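Shikimate 5-dehydrogenase (Thermus thermophilus, PDB 1WXD) catalyses the reversible NADPH-linked reduction of 3-dehydroshikimate to shikimate, the fourth of seven steps leading to chorismate and so to the aromatic amino acids. Local coordinates at residues T86-E91 with R241-L246; P165-R170 with A193-E198. All coordinates share one frame; numbering follows the deposited sequence.

Interaction 1: residues T86-E91 with R241-L246; sequences TVLQVE and RLWTGL
W243, on the last turn of helix 229-244, brings the CD1-NE1 edge of its indole up to V87 and L88 of strand 86-90, with T86 CG2 meeting it obliquely, and joins the C-terminal region to the mixed sheet of the shikimate-binding domain. The strand is an internal one, antiparallel to both neighbours, 56-59 and 93-97, and the helix end packs against it. The backbones come closest at L88 and W243, with CA atoms 6.1 Å apart. The buried end of the contact is the tight one. With OG1 beside the backbone N (chi1 -58°), T86 turns CG2 anti to that nitrogen and onto W243 NE1 at 3.6 Å; the same T86 CG2 meets L242 CD2 at 3.8 Å. This rotation sends T86 OG1 away to hydrogen bonds with N58 OD1 and T99 OG1, next to the shikimate-binding residue N85; Q235, another shikimate-binding residue, lies about two turns back along the helix. L88 stands slightly farther off: its CD1 sits near the plane of the indole, 4.0 Å from W243 CD1, at the ring edge. Toward V90 and E91 the strand draws away from the helix, and G245 and L246 lead the chain on beyond the helix end, all but V90 partly open to solvent. F97 of the second subunit packs on V90 and E91. Separately, V90 of that subunit packs on L242. F4 stacks on the W243 ring, which is also held by one polar grip. W243 NE1 donates to V87 O at 2.8 Å with an N-H...O angle of 146°, the nitrogen standing 48° above the carbonyl plane.

Interaction 2: residues P165-R170 with A193-E198; sequences PLEKAR and AELFPE
L195 supplies most of the side-chain packing, its two methyls parting between different neighbours. The apolar partner is L166, whose CB meets L195 CD1 at 3.8 Å. The other contacts set methyls against charged groups: L195 CD1 comes within 3.9 Å of E167 OE2, while L195 CD2 lies beside the end of R170, 3.6 Å from its NH2 and oblique to the guanidinium plane. L195 holds CG anti to its carbonyl carbon (chi1 -60°), which carries both methyls across to the other segment. The R170 chain bends at chi3 (-76°), bringing NE as well as NH2 close to the same methyl.

Backbone carbonyls meet carbon atoms in a second group of contacts. A169 points its methyl at the facing segment, with CB 3.4 Å from L195 O. In return, A169 O abuts P197 CD at 3.3 Å and R170 O lies 3.5 Å from P197 CB, where the chains pass closest.

Polar pairing across the contact is lacking. R170 N faces L195 O at an unfavourable angle and bonds to E167 O within its own 3-10 turn. The opposite charges at R170 NH2 and E194 OE2 stay 5.8 Å apart.

L166 and A169 also rest on L122 and L120 of the parallel sheet, so two short 3-10 segments, leading into strands 174-177 and 201-204, pack together as two of the connections of the NADP-binding Rossmann fold.

Overall arrangement
From the N terminus the chain first builds the mixed sheet of the shikimate-binding domain, where strand 86-90 provides the first half of interaction 1. It then forms the parallel sheet of the NADP-binding domain. There interaction 2 closes a short loop, with 22 residues between 165-170 and 193-198, around strand 174-177. After strand 224-226, helix 229-244 returns to the first domain and completes interaction 1, closing a loop of 149 residues. Interaction 2 is therefore nested inside interaction 1. Their centres are about 41 Å apart, on opposite sides of the chain's centre: one ties helix 229-244 to the sheet of the substrate domain, the other is internal to the nucleotide domain.

Interaction 1: residues T86-E91 with R241-L246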
ATOM      1  N   THR A  86      -0.336   1.295 -12.039  1.00 15.52           N
ATOM      2  CA  THR A  86      -0.052   0.482 -10.869  1.00 16.81           C
ATOM      3  C   THR A  86      -1.048   0.678  -9.734  1.00 18.00           C
ATOM      4  O   THR A  86      -1.253   1.791  -9.249  1.00 22.31           O
ATOM      5  CB  THR A  86       1.360   0.757 -10.320  1.00 15.24           C
ATOM      6  OG1 THR A  86       2.329   0.498 -11.342  1.00 20.57           O
ATOM      7  CG2 THR A  86       1.647  -0.153  -9.123  1.00 13.69           C
ATOM      8  N   VAL A  87      -1.656  -0.424  -9.314  1.00 14.06           N
ATOM      9  CA  VAL A  87      -2.627  -0.407  -8.231  1.00 22.48           C
ATOM     10  C   VAL A  87      -2.137  -1.236  -7.050  1.00 18.61           C
ATOM     11  O   VAL A  87      -1.599  -2.331  -7.227  1.00 23.39           O
ATOM     12  CB  VAL A  87      -3.987  -0.978  -8.696  1.00 19.68           C
ATOM     13  CG1 VAL A  87      -4.968  -1.020  -7.527  1.00 17.60           C
ATOM     14  CG2 VAL A  87      -4.535  -0.130  -9.825  1.00 20.62           C
ATOM     15  N   LEU A  88      -2.326  -0.704  -5.848  1.00 22.33           N
ATOM     16  CA  LEU A  88      -1.929  -1.395  -4.623  1.00 19.08           C
ATOM     17  C   LEU A  88      -3.171  -1.697  -3.794  1.00 23.15           C
ATOM     18  O   LEU A  88      -4.014  -0.820  -3.597  1.00 21.44           O
ATOM     19  CB  LEU A  88      -0.987  -0.520  -3.791  1.00 16.00           C
ATOM     20  CG  LEU A  88      -0.805  -0.937  -2.326  1.00 16.90           C
ATOM     21  CD1 LEU A  88       0.050  -2.203  -2.240  1.00 10.90           C
ATOM     22  CD2 LEU A  88      -0.143   0.191  -1.559  1.00 14.70           C
ATOM     23  N   GLN A  89      -3.285  -2.933  -3.316  1.00 18.73           N
ATOM     24  CA  GLN A  89      -4.417  -3.320  -2.487  1.00 20.38           C
ATOM     25  C   GLN A  89      -3.962  -3.538  -1.053  1.00 21.82           C
ATOM     26  O   GLN A  89      -3.034  -4.306  -0.789  1.00 21.49           O
ATOM     27  CB  GLN A  89      -5.078  -4.597  -3.021  1.00 22.78           C
ATOM     28  CG  GLN A  89      -6.274  -5.092  -2.198  1.00 14.87           C
ATOM     29  CD  GLN A  89      -5.869  -5.875  -0.953  1.00 22.35           C
ATOM     30  OE1 GLN A  89      -6.033  -5.403   0.175  1.00 24.27           O
ATOM     31  NE2 GLN A  89      -5.339  -7.077  -1.154  1.00 18.96           N
ATOM     32  N   VAL A  90      -4.610  -2.833  -0.136  1.00 22.44           N
ATOM     33  CA  VAL A  90      -4.331  -2.930   1.292  1.00 28.95           C
ATOM     34  C   VAL A  90      -5.676  -2.859   2.012  1.00 25.61           C
ATOM     35  O   VAL A  90      -6.477  -1.960   1.761  1.00 29.26           O
ATOM     36  CB  VAL A  90      -3.425  -1.772   1.777  1.00 31.45           C
ATOM     37  CG1 VAL A  90      -3.486  -1.675   3.287  1.00 30.42           C
ATOM     38  CG2 VAL A  90      -1.990  -2.017   1.335  1.00 28.34           C
ATOM     39  N   GLU A  91      -5.915  -3.807   2.907  1.00 27.55           N
ATOM     40  CA  GLU A  91      -7.171  -3.861   3.645  1.00 28.05           C
ATOM     41  C   GLU A  91      -8.373  -3.715   2.723  1.00 27.70           C
ATOM     42  O   GLU A  91      -9.387  -3.137   3.104  1.00 28.62           O
ATOM     43  CB  GLU A  91      -7.221  -2.779   4.724  1.00 28.53           C
ATOM     44  CG  GLU A  91      -6.468  -3.146   5.983  1.00 32.49           C
ATOM     45  CD  GLU A  91      -6.693  -2.157   7.114  1.00 33.95           C
ATOM     46  OE1 GLU A  91      -6.157  -2.397   8.219  1.00 38.69           O
ATOM     47  OE2 GLU A  91      -7.396  -1.143   6.907  1.00 26.90           O
ATOM     48  N   ARG A 241       8.303  -2.203  -5.848  1.00 16.02           N
ATOM     49  CA  ARG A 241       8.689  -1.536  -4.605  1.00 20.97           C
ATOM     50  C   ARG A 241       7.425  -0.955  -3.972  1.00 16.57           C
ATOM     51  O   ARG A 241       7.246  -0.987  -2.759  1.00 23.63           O
ATOM     52  CB  ARG A 241       9.695  -0.413  -4.875  1.00 19.41           C
ATOM     53  CG  ARG A 241      10.312   0.153  -3.600  1.00 27.91           C
ATOM     54  CD  ARG A 241      10.424   1.669  -3.654  1.00 34.71           C
ATOM     55  NE  ARG A 241      11.676   2.117  -4.256  1.00 42.40           N
ATOM     56  CZ  ARG A 241      11.808   3.193  -5.032  1.00 47.47           C
ATOM     57  NH1 ARG A 241      10.756   3.952  -5.329  1.00 37.99           N
ATOM     58  NH2 ARG A 241      13.006   3.525  -5.493  1.00 46.73           N
ATOM     59  N   LEU A 242       6.551  -0.419  -4.811  1.00 16.06           N
ATOM     60  CA  LEU A 242       5.297   0.141  -4.348  1.00 19.37           C
ATOM     61  C   LEU A 242       4.555  -0.915  -3.549  1.00 18.44           C
ATOM     62  O   LEU A 242       4.111  -0.671  -2.422  1.00 17.31           O
ATOM     63  CB  LEU A 242       4.456   0.561  -5.544  1.00 27.22           C
ATOM     64  CG  LEU A 242       4.084   2.025  -5.699  1.00 32.72           C
ATOM     65  CD1 LEU A 242       5.211   2.944  -5.230  1.00 41.81           C
ATOM     66  CD2 LEU A 242       3.755   2.255  -7.158  1.00 28.94           C
ATOM     67  N   TRP A 243       4.436  -2.096  -4.147  1.00 18.74           N
ATOM     68  CA  TRP A 243       3.738  -3.219  -3.538  1.00 17.51           C
ATOM     69  C   TRP A 243       4.381  -3.845  -2.300  1.00 20.95           C
ATOM     70  O   TRP A 243       3.682  -4.244  -1.365  1.00 20.98           O
ATOM     71  CB  TRP A 243       3.541  -4.332  -4.579  1.00 16.95           C
ATOM     72  CG  TRP A 243       2.713  -3.947  -5.760  1.00 13.00           C
ATOM     73  CD1 TRP A 243       1.624  -3.121  -5.768  1.00 18.52           C
ATOM     74  CD2 TRP A 243       2.883  -4.401  -7.107  1.00 17.40           C
ATOM     75  NE1 TRP A 243       1.109  -3.032  -7.037  1.00 23.96           N
ATOM     76  CE2 TRP A 243       1.861  -3.808  -7.880  1.00 16.21           C
ATOM     77  CE3 TRP A 243       3.801  -5.251  -7.736  1.00 17.53           C
ATOM     78  CZ2 TRP A 243       1.729  -4.039  -9.255  1.00 19.51           C
ATOM     79  CZ3 TRP A 243       3.671  -5.481  -9.104  1.00 22.60           C
ATOM     80  CH2 TRP A 243       2.642  -4.875  -9.848  1.00 15.64           C
ATOM     81  N   THR A 244       5.703  -3.937  -2.291  1.00 17.57           N
ATOM     82  CA  THR A 244       6.377  -4.594  -1.183  1.00 21.64           C
ATOM     83  C   THR A 244       7.359  -3.773  -0.368  1.00 26.46           C
ATOM     84  O   THR A 244       7.605  -4.092   0.797  1.00 28.53           O
ATOM     85  CB  THR A 244       7.137  -5.818  -1.687  1.00 12.34           C
ATOM     86  OG1 THR A 244       8.247  -5.386  -2.487  1.00 12.83           O
ATOM     87  CG2 THR A 244       6.222  -6.698  -2.534  1.00 13.46           C
ATOM     88  N   GLY A 245       7.936  -2.746  -0.983  1.00 20.90           N
ATOM     89  CA  GLY A 245       8.910  -1.926  -0.290  1.00 21.18           C
ATOM     90  C   GLY A 245      10.308  -2.363  -0.693  1.00 24.82           C
ATOM     91  O   GLY A 245      11.309  -1.852  -0.189  1.00 22.88           O
ATOM     92  N   LEU A 246      10.368  -3.323  -1.611  1.00 26.91           N
ATOM     93  CA  LEU A 246      11.637  -3.852  -2.104  1.00 21.41           C
ATOM     94  C   LEU A 246      11.799  -3.504  -3.577  1.00 23.87           C
ATOM     95  O   LEU A 246      10.838  -3.580  -4.343  1.00 23.06           O
ATOM     96  CB  LEU A 246      11.672  -5.371  -1.945  1.00 26.24           C
ATOM     97  CG  LEU A 246      11.482  -5.918  -0.532  1.00 29.42           C
ATOM     98  CD1 LEU A 246      11.313  -7.426  -0.597  1.00 34.95           C
ATOM     99  CD2 LEU A 246      12.671  -5.541   0.334  1.00 30.72           C
TER

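Interaction 2: residues P165-R170 with A193-E198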
ATOM      1  N   PRO A 165       4.848  20.959 -35.237  1.00 24.14           N
ATOM      2  CA  PRO A 165       4.663  20.112 -36.419  1.00 28.65           C
ATOM      3  C   PRO A 165       5.893  19.188 -36.484  1.00 28.55           C
ATOM      4  O   PRO A 165       6.941  19.528 -35.933  1.00 25.00           O
ATOM      5  CB  PRO A 165       4.619  21.125 -37.560  1.00 22.09           C
ATOM      6  CG  PRO A 165       5.566  22.179 -37.087  1.00 30.47           C
ATOM      7  CD  PRO A 165       5.174  22.343 -35.630  1.00 22.03           C
ATOM      8  N   LEU A 166       5.767  18.038 -37.142  1.00 23.77           N
ATOM      9  CA  LEU A 166       6.868  17.078 -37.243  1.00 25.43           C
ATOM     10  C   LEU A 166       8.218  17.637 -37.657  1.00 23.14           C
ATOM     11  O   LEU A 166       9.254  17.115 -37.240  1.00 23.29           O
ATOM     12  CB  LEU A 166       6.519  15.943 -38.208  1.00 23.60           C
ATOM     13  CG  LEU A 166       5.647  14.800 -37.701  1.00 31.53           C
ATOM     14  CD1 LEU A 166       5.454  13.799 -38.825  1.00 17.28           C
ATOM     15  CD2 LEU A 166       6.307  14.134 -36.498  1.00 25.93           C
ATOM     16  N   GLU A 167       8.219  18.678 -38.484  1.00 20.80           N
ATOM     17  CA  GLU A 167       9.475  19.264 -38.943  1.00 23.88           C
ATOM     18  C   GLU A 167      10.358  19.762 -37.806  1.00 18.79           C
ATOM     19  O   GLU A 167      11.576  19.825 -37.948  1.00 20.23           O
ATOM     20  CB  GLU A 167       9.223  20.420 -39.915  1.00 29.54           C
ATOM     21  CG  GLU A 167       8.731  20.010 -41.300  1.00 37.00           C
ATOM     22  CD  GLU A 167       7.305  19.494 -41.295  1.00 41.49           C
ATOM     23  OE1 GLU A 167       6.454  20.087 -40.592  1.00 34.49           O
ATOM     24  OE2 GLU A 167       7.030  18.506 -42.008  1.00 46.17           O
ATOM     25  N   LYS A 168       9.752  20.113 -36.676  1.00 18.72           N
ATOM     26  CA  LYS A 168      10.532  20.606 -35.548  1.00 22.68           C
ATOM     27  C   LYS A 168      11.400  19.514 -34.930  1.00 24.88           C
ATOM     28  O   LYS A 168      12.195  19.778 -34.025  1.00 17.98           O
ATOM     29  CB  LYS A 168       9.610  21.201 -34.482  1.00 23.34           C
ATOM     30  CG  LYS A 168       8.885  22.459 -34.934  1.00 33.30           C
ATOM     31  CD  LYS A 168       9.861  23.593 -35.226  1.00 40.12           C
ATOM     32  CE  LYS A 168      10.609  24.026 -33.976  1.00 46.51           C
ATOM     33  NZ  LYS A 168      11.535  25.164 -34.248  1.00 54.38           N
ATOM     34  N   ALA A 169      11.251  18.286 -35.417  1.00 18.20           N
ATOM     35  CA  ALA A 169      12.045  17.184 -34.893  1.00 18.87           C
ATOM     36  C   ALA A 169      13.523  17.451 -35.160  1.00 17.44           C
ATOM     37  O   ALA A 169      14.390  16.991 -34.424  1.00 18.90           O
ATOM     38  CB  ALA A 169      11.616  15.866 -35.532  1.00 20.23           C
ATOM     39  N   ARG A 170      13.801  18.206 -36.217  1.00 21.70           N
ATOM     40  CA  ARG A 170      15.173  18.545 -36.573  1.00 23.15           C
ATOM     41  C   ARG A 170      15.882  19.358 -35.487  1.00 24.97           C
ATOM     42  O   ARG A 170      17.110  19.347 -35.403  1.00 22.08           O
ATOM     43  CB  ARG A 170      15.189  19.315 -37.897  1.00 27.38           C
ATOM     44  CG  ARG A 170      15.600  18.478 -39.096  1.00 39.42           C
ATOM     45  CD  ARG A 170      15.469  19.269 -40.384  1.00 41.85           C
ATOM     46  NE  ARG A 170      14.083  19.404 -40.838  1.00 62.64           N
ATOM     47  CZ  ARG A 170      13.711  20.075 -41.929  1.00 64.61           C
ATOM     48  NH1 ARG A 170      14.628  20.675 -42.681  1.00 73.19           N
ATOM     49  NH2 ARG A 170      12.425  20.159 -42.266  1.00 65.36           N
ATOM     50  N   ALA A 193      12.279   9.812 -42.143  1.00 19.21           N
ATOM     51  CA  ALA A 193      13.727   9.813 -41.946  1.00 17.01           C
ATOM     52  C   ALA A 193      14.396  11.183 -42.090  1.00 18.31           C
ATOM     53  O   ALA A 193      15.270  11.536 -41.297  1.00 15.02           O
ATOM     54  CB  ALA A 193      14.380   8.816 -42.905  1.00 20.45           C
ATOM     55  N   GLU A 194      13.991  11.956 -43.091  1.00 14.75           N
ATOM     56  CA  GLU A 194      14.612  13.262 -43.310  1.00 23.07           C
ATOM     57  C   GLU A 194      14.367  14.312 -42.225  1.00 24.57           C
ATOM     58  O   GLU A 194      15.004  15.363 -42.227  1.00 25.33           O
ATOM     59  CB  GLU A 194      14.187  13.830 -44.667  1.00 27.33           C
ATOM     60  CG  GLU A 194      12.692  14.013 -44.833  1.00 36.29           C
ATOM     61  CD  GLU A 194      12.339  14.735 -46.117  1.00 44.44           C
ATOM     62  OE1 GLU A 194      12.738  14.257 -47.200  1.00 51.49           O
ATOM     63  OE2 GLU A 194      11.661  15.780 -46.042  1.00 49.98           O
ATOM     64  N   LEU A 195      13.463  14.037 -41.294  1.00 23.87           N
ATOM     65  CA  LEU A 195      13.178  15.000 -40.240  1.00 22.81           C
ATOM     66  C   LEU A 195      13.948  14.738 -38.945  1.00 24.68           C
ATOM     67  O   LEU A 195      13.894  15.544 -38.013  1.00 28.25           O
ATOM     68  CB  LEU A 195      11.668  15.045 -39.963  1.00 19.01           C
ATOM     69  CG  LEU A 195      10.790  15.457 -41.156  1.00 23.51           C
ATOM     70  CD1 LEU A 195       9.342  15.592 -40.709  1.00 17.63           C
ATOM     71  CD2 LEU A 195      11.284  16.785 -41.734  1.00 14.98           C
ATOM     72  N   PHE A 196      14.669  13.621 -38.882  1.00 16.72           N
ATOM     73  CA  PHE A 196      15.454  13.295 -37.687  1.00 15.50           C
ATOM     74  C   PHE A 196      16.619  14.268 -37.500  1.00 22.77           C
ATOM     75  O   PHE A 196      17.275  14.663 -38.465  1.00 19.95           O
ATOM     76  CB  PHE A 196      16.029  11.880 -37.793  1.00 16.73           C
ATOM     77  CG  PHE A 196      15.054  10.791 -37.449  1.00 19.00           C
ATOM     78  CD1 PHE A 196      15.123  10.144 -36.218  1.00 19.13           C
ATOM     79  CD2 PHE A 196      14.088  10.387 -38.363  1.00 21.92           C
ATOM     80  CE1 PHE A 196      14.245   9.100 -35.907  1.00 16.41           C
ATOM     81  CE2 PHE A 196      13.204   9.346 -38.060  1.00 20.27           C
ATOM     82  CZ  PHE A 196      13.286   8.702 -36.832  1.00 19.36           C
ATOM     83  N   PRO A 197      16.889  14.677 -36.252  1.00 21.81           N
ATOM     84  CA  PRO A 197      18.011  15.597 -36.065  1.00 23.04           C
ATOM     85  C   PRO A 197      19.284  14.793 -36.317  1.00 23.93           C
ATOM     86  O   PRO A 197      19.226  13.577 -36.489  1.00 22.04           O
ATOM     87  CB  PRO A 197      17.865  16.030 -34.606  1.00 20.72           C
ATOM     88  CG  PRO A 197      17.290  14.806 -33.961  1.00 21.79           C
ATOM     89  CD  PRO A 197      16.237  14.369 -34.968  1.00 22.81           C
ATOM     90  N   GLU A 198      20.432  15.453 -36.343  1.00 26.45           N
ATOM     91  CA  GLU A 198      21.666  14.726 -36.589  1.00 31.51           C
ATOM     92  C   GLU A 198      22.497  14.558 -35.325  1.00 31.02           C
ATOM     93  O   GLU A 198      23.649  14.138 -35.367  1.00 28.03           O
ATOM     94  CB  GLU A 198      22.454  15.418 -37.698  1.00 37.66           C
ATOM     95  CG  GLU A 198      21.826  15.184 -39.069  1.00 41.43           C
ATOM     96  CD  GLU A 198      22.441  16.028 -40.163  1.00 43.15           C
ATOM     97  OE1 GLU A 198      23.683  16.065 -40.264  1.00 47.41           O
ATOM     98  OE2 GLU A 198      21.674  16.645 -40.931  1.00 45.44           O
TER